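Ileal bile acid-binding protein (Danio rerio, PDB 3ELX) probably binds bile acids, and perhaps fatty acids, as a small cytoplasmic lipid carrier of the fatty-acid-binding protein family. Local coordinates at residues 49-54 / 92-97; 55-60 / 76-81. One frame throughout, in Å; residues are numbered along the deposited sequence.

Both interactions start from strand 50-57 of the ten-stranded antiparallel beta barrel, with their centres about 16 Å apart. Interaction 1 takes the first part of that strand across the barrel interior to strand 93-97; interaction 2 takes its last residues, Gln55 and Tyr57, to the loop between strands 73-76 and 82-90. Along the chain the order is 49-54, 55-60, 76-81, 92-97, so the shorter closure falls wholly between the ends of the longer one. One contact is buried and the other lies at the surface. Together they include Leu94, Gln55, Tyr57 and Val78, all seen to contact cholate in this protein.

Interaction 1: residues 49-54 / 92-97; sequences DDFTWT and GKLTIS
Leu94 reaches Phe51 and Trp53 across the interior of the beta barrel typical of fatty-acid-binding proteins. Strands 50-57 and 93-97 are not neighbours in the sheet and share no hydrogen bond: the closest CA atoms, those of Trp53 and Ile96, are 12.0 Å apart, and side chains alone span the gap. The packed part is small and wholly apolar. Leu94 CD1 sits over one face of the Phe51 ring, 4.2 Å from its centroid and 24° off the normal, a CH-pi contact displaced toward the rim carrying CE2 and CZ. The second methyl, Leu94 CD2, lies over the same face but farther out, past the rim, 4.2 Å from Phe51 CE1. Phe51 and Leu94 approach from opposite directions. Trp53 turns its CG away from its own backbone N (chi1 -162°), which carries the six-membered half of the indole inward until CZ3 meets the same leucine methyl; the approach is oblique. Trp53 also comes near a bound 1,2-ethanediol, probably taken up from the crystallisation liquor. The Phe67 ring of strand 61-68 lies nearly parallel to Phe51, and Ile44 of strand 41-47 touches both aromatic residues; Val87 and Met89 of strand 82-90 pack against Leu94.

The loose side lies toward Ile96, which also points inward but whose side chain stays 5.9 Å from the nearest atom of 49-54. Leu94 contacts one of the cholates seen in this protein, which places the cluster beside that site, empty of cholate here. The shortest approach between the two segments is Trp53 CZ3 to Leu94 CD1, 3.7 Å.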
loop_
_atom_site.group_PDB
_atom_site.type_symbol
_atom_site.label_atom_id
_atom_site.label_comp_id
_atom_site.label_asym_id
_atom_site.label_seq_id
_atom_site.Cartn_x
_atom_site.Cartn_y
_atom_site.Cartn_z
ATOM N N ASP A 49 15.167 -9.518 -0.568
ATOM C CA ASP A 49 13.778 -9.970 -0.686
ATOM C C ASP A 49 12.990 -9.758 0.606
ATOM O O ASP A 49 11.772 -9.947 0.633
ATOM C CB ASP A 49 13.728 -11.456 -1.028
ATOM C CG ASP A 49 14.245 -11.760 -2.423
ATOM O OD1 ASP A 49 14.620 -12.924 -2.665
ATOM O OD2 ASP A 49 14.267 -10.834 -3.263
ATOM N N ASP A 50 13.696 -9.369 1.667
ATOM C CA ASP A 50 13.104 -9.216 2.996
ATOM C C ASP A 50 12.646 -7.775 3.224
ATOM O O ASP A 50 13.473 -6.859 3.310
ATOM C CB ASP A 50 14.154 -9.648 4.029
ATOM C CG ASP A 50 13.662 -9.570 5.463
ATOM O OD1 ASP A 50 12.856 -8.679 5.792
ATOM O OD2 ASP A 50 14.145 -10.393 6.281
ATOM N N PHE A 51 11.330 -7.575 3.328
ATOM C CA PHE A 51 10.758 -6.231 3.520
ATOM C C PHE A 51 10.084 -6.078 4.871
ATOM O O PHE A 51 9.416 -7.000 5.349
ATOM C CB PHE A 51 9.669 -5.939 2.483
ATOM C CG PHE A 51 10.178 -5.664 1.105
ATOM C CD1 PHE A 51 10.561 -6.710 0.274
ATOM C CD2 PHE A 51 10.223 -4.355 0.617
ATOM C CE1 PHE A 51 11.014 -6.467 -1.013
ATOM C CE2 PHE A 51 10.671 -4.101 -0.685
ATOM C CZ PHE A 51 11.063 -5.153 -1.497
ATOM N N THR A 52 10.240 -4.897 5.464
ATOM C CA THR A 52 9.406 -4.461 6.585
ATOM C C THR A 52 8.748 -3.173 6.118
ATOM O O THR A 52 9.436 -2.188 5.823
ATOM C CB THR A 52 10.229 -4.192 7.857
ATOM O OG1 THR A 52 10.966 -5.369 8.208
ATOM C CG2 THR A 52 9.314 -3.785 9.020
ATOM N N TRP A 53 7.423 -3.188 6.056
ATOM C CA TRP A 53 6.676 -2.127 5.391
ATOM C C TRP A 53 5.701 -1.540 6.397
ATOM O O TRP A 53 4.770 -2.212 6.816
ATOM C CB TRP A 53 5.918 -2.744 4.216
ATOM C CG TRP A 53 5.460 -1.761 3.194
ATOM C CD1 TRP A 53 4.495 -0.803 3.339
ATOM C CD2 TRP A 53 5.946 -1.646 1.850
ATOM N NE1 TRP A 53 4.350 -0.097 2.163
ATOM C CE2 TRP A 53 5.230 -0.597 1.238
ATOM C CE3 TRP A 53 6.910 -2.339 1.102
ATOM C CZ2 TRP A 53 5.445 -0.223 -0.091
ATOM C CZ3 TRP A 53 7.134 -1.956 -0.217
ATOM C CH2 TRP A 53 6.404 -0.902 -0.795
ATOM N N THR A 54 5.934 -0.290 6.792
ATOM C CA THR A 54 5.159 0.338 7.865
ATOM C C THR A 54 4.389 1.543 7.340
ATOM O O THR A 54 4.949 2.390 6.641
ATOM C CB THR A 54 6.103 0.758 9.020
ATOM O OG1 THR A 54 6.824 -0.390 9.492
ATOM C CG2 THR A 54 5.328 1.363 10.169
ATOM N N GLY A 92 11.031 -5.098 -10.777
ATOM C CA GLY A 92 11.079 -4.078 -9.727
ATOM C C GLY A 92 9.727 -3.744 -9.110
ATOM O O GLY A 92 9.645 -2.927 -8.185
ATOM N N LYS A 93 8.670 -4.364 -9.627
ATOM C CA LYS A 93 7.304 -4.154 -9.109
ATOM C C LYS A 93 6.864 -5.302 -8.202
ATOM O O LYS A 93 6.926 -6.472 -8.597
ATOM C CB LYS A 93 6.285 -4.061 -10.251
ATOM C CG LYS A 93 6.470 -2.949 -11.272
ATOM C CD LYS A 93 5.424 -3.100 -12.382
ATOM C CE LYS A 93 4.125 -2.333 -12.107
ATOM N NZ LYS A 93 3.587 -2.416 -10.712
ATOM N N LEU A 94 6.430 -4.957 -6.990
ATOM C CA LEU A 94 5.855 -5.928 -6.054
ATOM C C LEU A 94 4.378 -6.102 -6.331
ATOM O O LEU A 94 3.691 -5.127 -6.638
ATOM C CB LEU A 94 6.001 -5.422 -4.623
ATOM C CG LEU A 94 7.410 -5.379 -4.036
ATOM C CD1 LEU A 94 7.391 -4.620 -2.731
ATOM C CD2 LEU A 94 7.939 -6.787 -3.816
ATOM N N THR A 95 3.888 -7.338 -6.222
ATOM C CA THR A 95 2.451 -7.587 -6.244
ATOM C C THR A 95 2.074 -8.299 -4.956
ATOM O O THR A 95 2.589 -9.383 -4.651
ATOM C CB THR A 95 2.007 -8.430 -7.469
ATOM O OG1 THR A 95 2.277 -7.708 -8.677
ATOM C CG2 THR A 95 0.505 -8.725 -7.404
ATOM N N ILE A 96 1.178 -7.673 -4.206
ATOM C CA ILE A 96 0.637 -8.266 -2.994
ATOM C C ILE A 96 -0.832 -8.521 -3.264
ATOM O O ILE A 96 -1.584 -7.597 -3.598
ATOM C CB ILE A 96 0.765 -7.341 -1.768
ATOM C CG1 ILE A 96 2.219 -6.873 -1.599
ATOM C CG2 ILE A 96 0.241 -8.059 -0.519
ATOM C CD1 ILE A 96 2.428 -5.912 -0.426
ATOM N N SER A 97 -1.220 -9.780 -3.128
ATOM C CA SER A 97 -2.593 -10.176 -3.362
ATOM C C SER A 97 -3.341 -10.149 -2.029
ATOM O O SER A 97 -3.395 -11.144 -1.293
ATOM C CB SER A 97 -2.644 -11.551 -4.041
ATOM O OG SER A 97 -1.894 -11.516 -5.254
#

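Interaction 2: residues 55-60 / 76-81; sequences QYYPNN and ETVGGK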
loop_
_atom_site.group_PDB
_atom_site.type_symbol
_atom_site.label_atom_id
_atom_site.label_comp_id
_atom_site.label_asym_id
_atom_site.label_seq_id
_atom_site.Cartn_x
_atom_site.Cartn_y
_atom_site.Cartn_z
ATOM N N GLN A 55 3.099 1.603 7.659
ATOM C CA GLN A 55 2.259 2.722 7.237
ATOM C C GLN A 55 1.657 3.386 8.458
ATOM O O GLN A 55 1.101 2.719 9.341
ATOM C CB GLN A 55 1.131 2.269 6.294
ATOM C CG GLN A 55 1.633 1.609 5.020
ATOM C CD GLN A 55 0.505 0.987 4.223
ATOM O OE1 GLN A 55 -0.359 0.311 4.777
ATOM N NE2 GLN A 55 0.513 1.204 2.919
ATOM N N TYR A 56 1.749 4.712 8.487
ATOM C CA TYR A 56 1.284 5.501 9.609
ATOM C C TYR A 56 -0.069 6.129 9.307
ATOM O O TYR A 56 -0.162 7.248 8.797
ATOM C CB TYR A 56 2.332 6.565 9.957
ATOM C CG TYR A 56 3.625 5.961 10.466
ATOM C CD1 TYR A 56 3.824 5.750 11.826
ATOM C CD2 TYR A 56 4.647 5.586 9.583
ATOM C CE1 TYR A 56 4.999 5.191 12.314
ATOM C CE2 TYR A 56 5.838 5.028 10.060
ATOM C CZ TYR A 56 6.007 4.829 11.428
ATOM O OH TYR A 56 7.169 4.259 11.929
ATOM N N TYR A 57 -1.119 5.377 9.611
ATOM C CA TYR A 57 -2.479 5.838 9.379
ATOM C C TYR A 57 -2.932 6.811 10.468
ATOM O O TYR A 57 -2.239 6.979 11.489
ATOM C CB TYR A 57 -3.436 4.646 9.264
ATOM C CG TYR A 57 -3.319 3.929 7.947
ATOM C CD1 TYR A 57 -4.038 4.368 6.821
ATOM C CD2 TYR A 57 -2.498 2.824 7.815
ATOM C CE1 TYR A 57 -3.924 3.718 5.597
ATOM C CE2 TYR A 57 -2.388 2.157 6.599
ATOM C CZ TYR A 57 -3.096 2.615 5.496
ATOM O OH TYR A 57 -2.980 1.965 4.285
ATOM N N PRO A 58 -4.085 7.476 10.260
ATOM C CA PRO A 58 -4.553 8.419 11.275
ATOM C C PRO A 58 -4.757 7.799 12.660
ATOM O O PRO A 58 -4.931 6.576 12.795
ATOM C CB PRO A 58 -5.900 8.901 10.717
ATOM C CG PRO A 58 -5.745 8.722 9.216
ATOM C CD PRO A 58 -4.982 7.442 9.088
ATOM N N ASN A 59 -4.740 8.653 13.678
ATOM C CA ASN A 59 -5.021 8.228 15.057
ATOM C C ASN A 59 -4.054 7.163 15.561
ATOM O O ASN A 59 -4.428 6.248 16.313
ATOM C CB ASN A 59 -6.489 7.787 15.200
ATOM C CG ASN A 59 -7.448 8.911 14.924
ATOM O OD1 ASN A 59 -7.351 9.973 15.523
ATOM N ND2 ASN A 59 -8.397 8.677 14.023
ATOM N N ASN A 60 -2.793 7.293 15.143
ATOM C CA ASN A 60 -1.725 6.419 15.627
ATOM C C ASN A 60 -1.943 4.951 15.292
ATOM O O ASN A 60 -1.505 4.065 16.016
ATOM C CB ASN A 60 -1.519 6.614 17.133
ATOM C CG ASN A 60 -1.189 8.045 17.479
ATOM O OD1 ASN A 60 -0.215 8.600 16.969
ATOM N ND2 ASN A 60 -2.017 8.666 18.316
ATOM N N GLU A 76 -1.001 -8.625 7.533
ATOM C CA GLU A 76 -2.233 -8.060 8.072
ATOM C C GLU A 76 -2.772 -7.018 7.095
ATOM O O GLU A 76 -2.017 -6.331 6.401
ATOM C CB GLU A 76 -1.992 -7.426 9.460
ATOM C CG GLU A 76 -3.255 -7.010 10.218
ATOM C CD GLU A 76 -3.015 -5.883 11.232
ATOM O OE1 GLU A 76 -2.911 -4.692 10.823
ATOM O OE2 GLU A 76 -2.959 -6.188 12.447
ATOM N N THR A 77 -4.092 -6.915 7.029
ATOM C CA THR A 77 -4.720 -5.874 6.235
ATOM C C THR A 77 -4.756 -4.589 7.053
ATOM O O THR A 77 -4.591 -4.614 8.274
ATOM C CB THR A 77 -6.158 -6.252 5.857
ATOM O OG1 THR A 77 -6.959 -6.318 7.044
ATOM C CG2 THR A 77 -6.197 -7.597 5.148
ATOM N N VAL A 78 -4.997 -3.470 6.378
ATOM C CA VAL A 78 -5.181 -2.177 7.041
ATOM C C VAL A 78 -6.309 -2.254 8.085
ATOM O O VAL A 78 -6.232 -1.647 9.159
ATOM C CB VAL A 78 -5.483 -1.067 5.999
ATOM C CG1 VAL A 78 -5.713 0.268 6.678
ATOM C CG2 VAL A 78 -4.346 -0.957 4.973
ATOM N N GLY A 79 -7.351 -3.022 7.780
ATOM C CA GLY A 79 -8.484 -3.170 8.689
ATOM C C GLY A 79 -8.257 -4.128 9.848
ATOM O O GLY A 79 -9.127 -4.273 10.710
ATOM N N GLY A 80 -7.106 -4.799 9.863
ATOM C CA GLY A 80 -6.712 -5.646 10.994
ATOM C C GLY A 80 -6.859 -7.149 10.815
ATOM O O GLY A 80 -6.653 -7.905 11.767
ATOM N N LYS A 81 -7.191 -7.585 9.601
ATOM C CA LYS A 81 -7.397 -9.004 9.317
ATOM C C LYS A 81 -6.084 -9.712 8.971
ATOM O O LYS A 81 -5.333 -9.272 8.094
ATOM C CB LYS A 81 -8.420 -9.181 8.197
ATOM C CG LYS A 81 -9.048 -10.564 8.139
ATOM C CD LYS A 81 -10.502 -10.503 7.660
ATOM C CE LYS A 81 -11.493 -10.396 8.822
ATOM N NZ LYS A 81 -11.519 -9.044 9.466
#
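The loop joining strands 73-76 and 82-90 leans over the barrel interior near the end of strand 50-57, and its contact with that strand gathers three residues that meet cholate in this protein: Val78, Gln55 and Tyr57. Val78 is carried by a type I beta turn running from Thr77 to Gly80, closed by Gly80 N to Thr77 O at 3.0 Å. Thr77 OG1 adds a second tie within the loop by accepting a hydrogen bond from Lys81 N (2.9 Å, 151° at the hydrogen).

Across the contact the valine fork lies against the Tyr57 phenol, the two side chains crossing at about a right angle. Val78 CG1 hangs over one ring face, 3.9 Å from the centroid and 19° off the normal, a CH-pi contact shifted toward CZ and CE2. Val78 CG2 extends past the ring to the hydroxyl, 3.3 Å from Tyr57 OH. Val78 chi1 of 178° sets CG1 opposite the backbone N and leaves CG2 beside that N, which presents both methyls to the phenol. At the ring's edge, and in its plane, lies CD of the following Pro58. Gln55 arrives with an extended side chain; its OE1 accepts a weak hydrogen bond from Tyr57 OH (3.1 Å) and stands 4.2 Å from Val78 CG2.

Leu40 touches both Gln55 and Tyr57, and His61 NE2 is hydrogen-bonded to Val78 O, a further link between the loop and the sheet. Tyr101, another cholate-contacting residue, approaches Val78 from the connection between strands 93-97 and 102-108. No hydrogen bond joins the two segments directly, so dispersion and CH-pi forces between the valine methyls and the phenol carry this surface contact, with the weak Tyr57 OH to Gln55 OE1 bond as a polar element beside it.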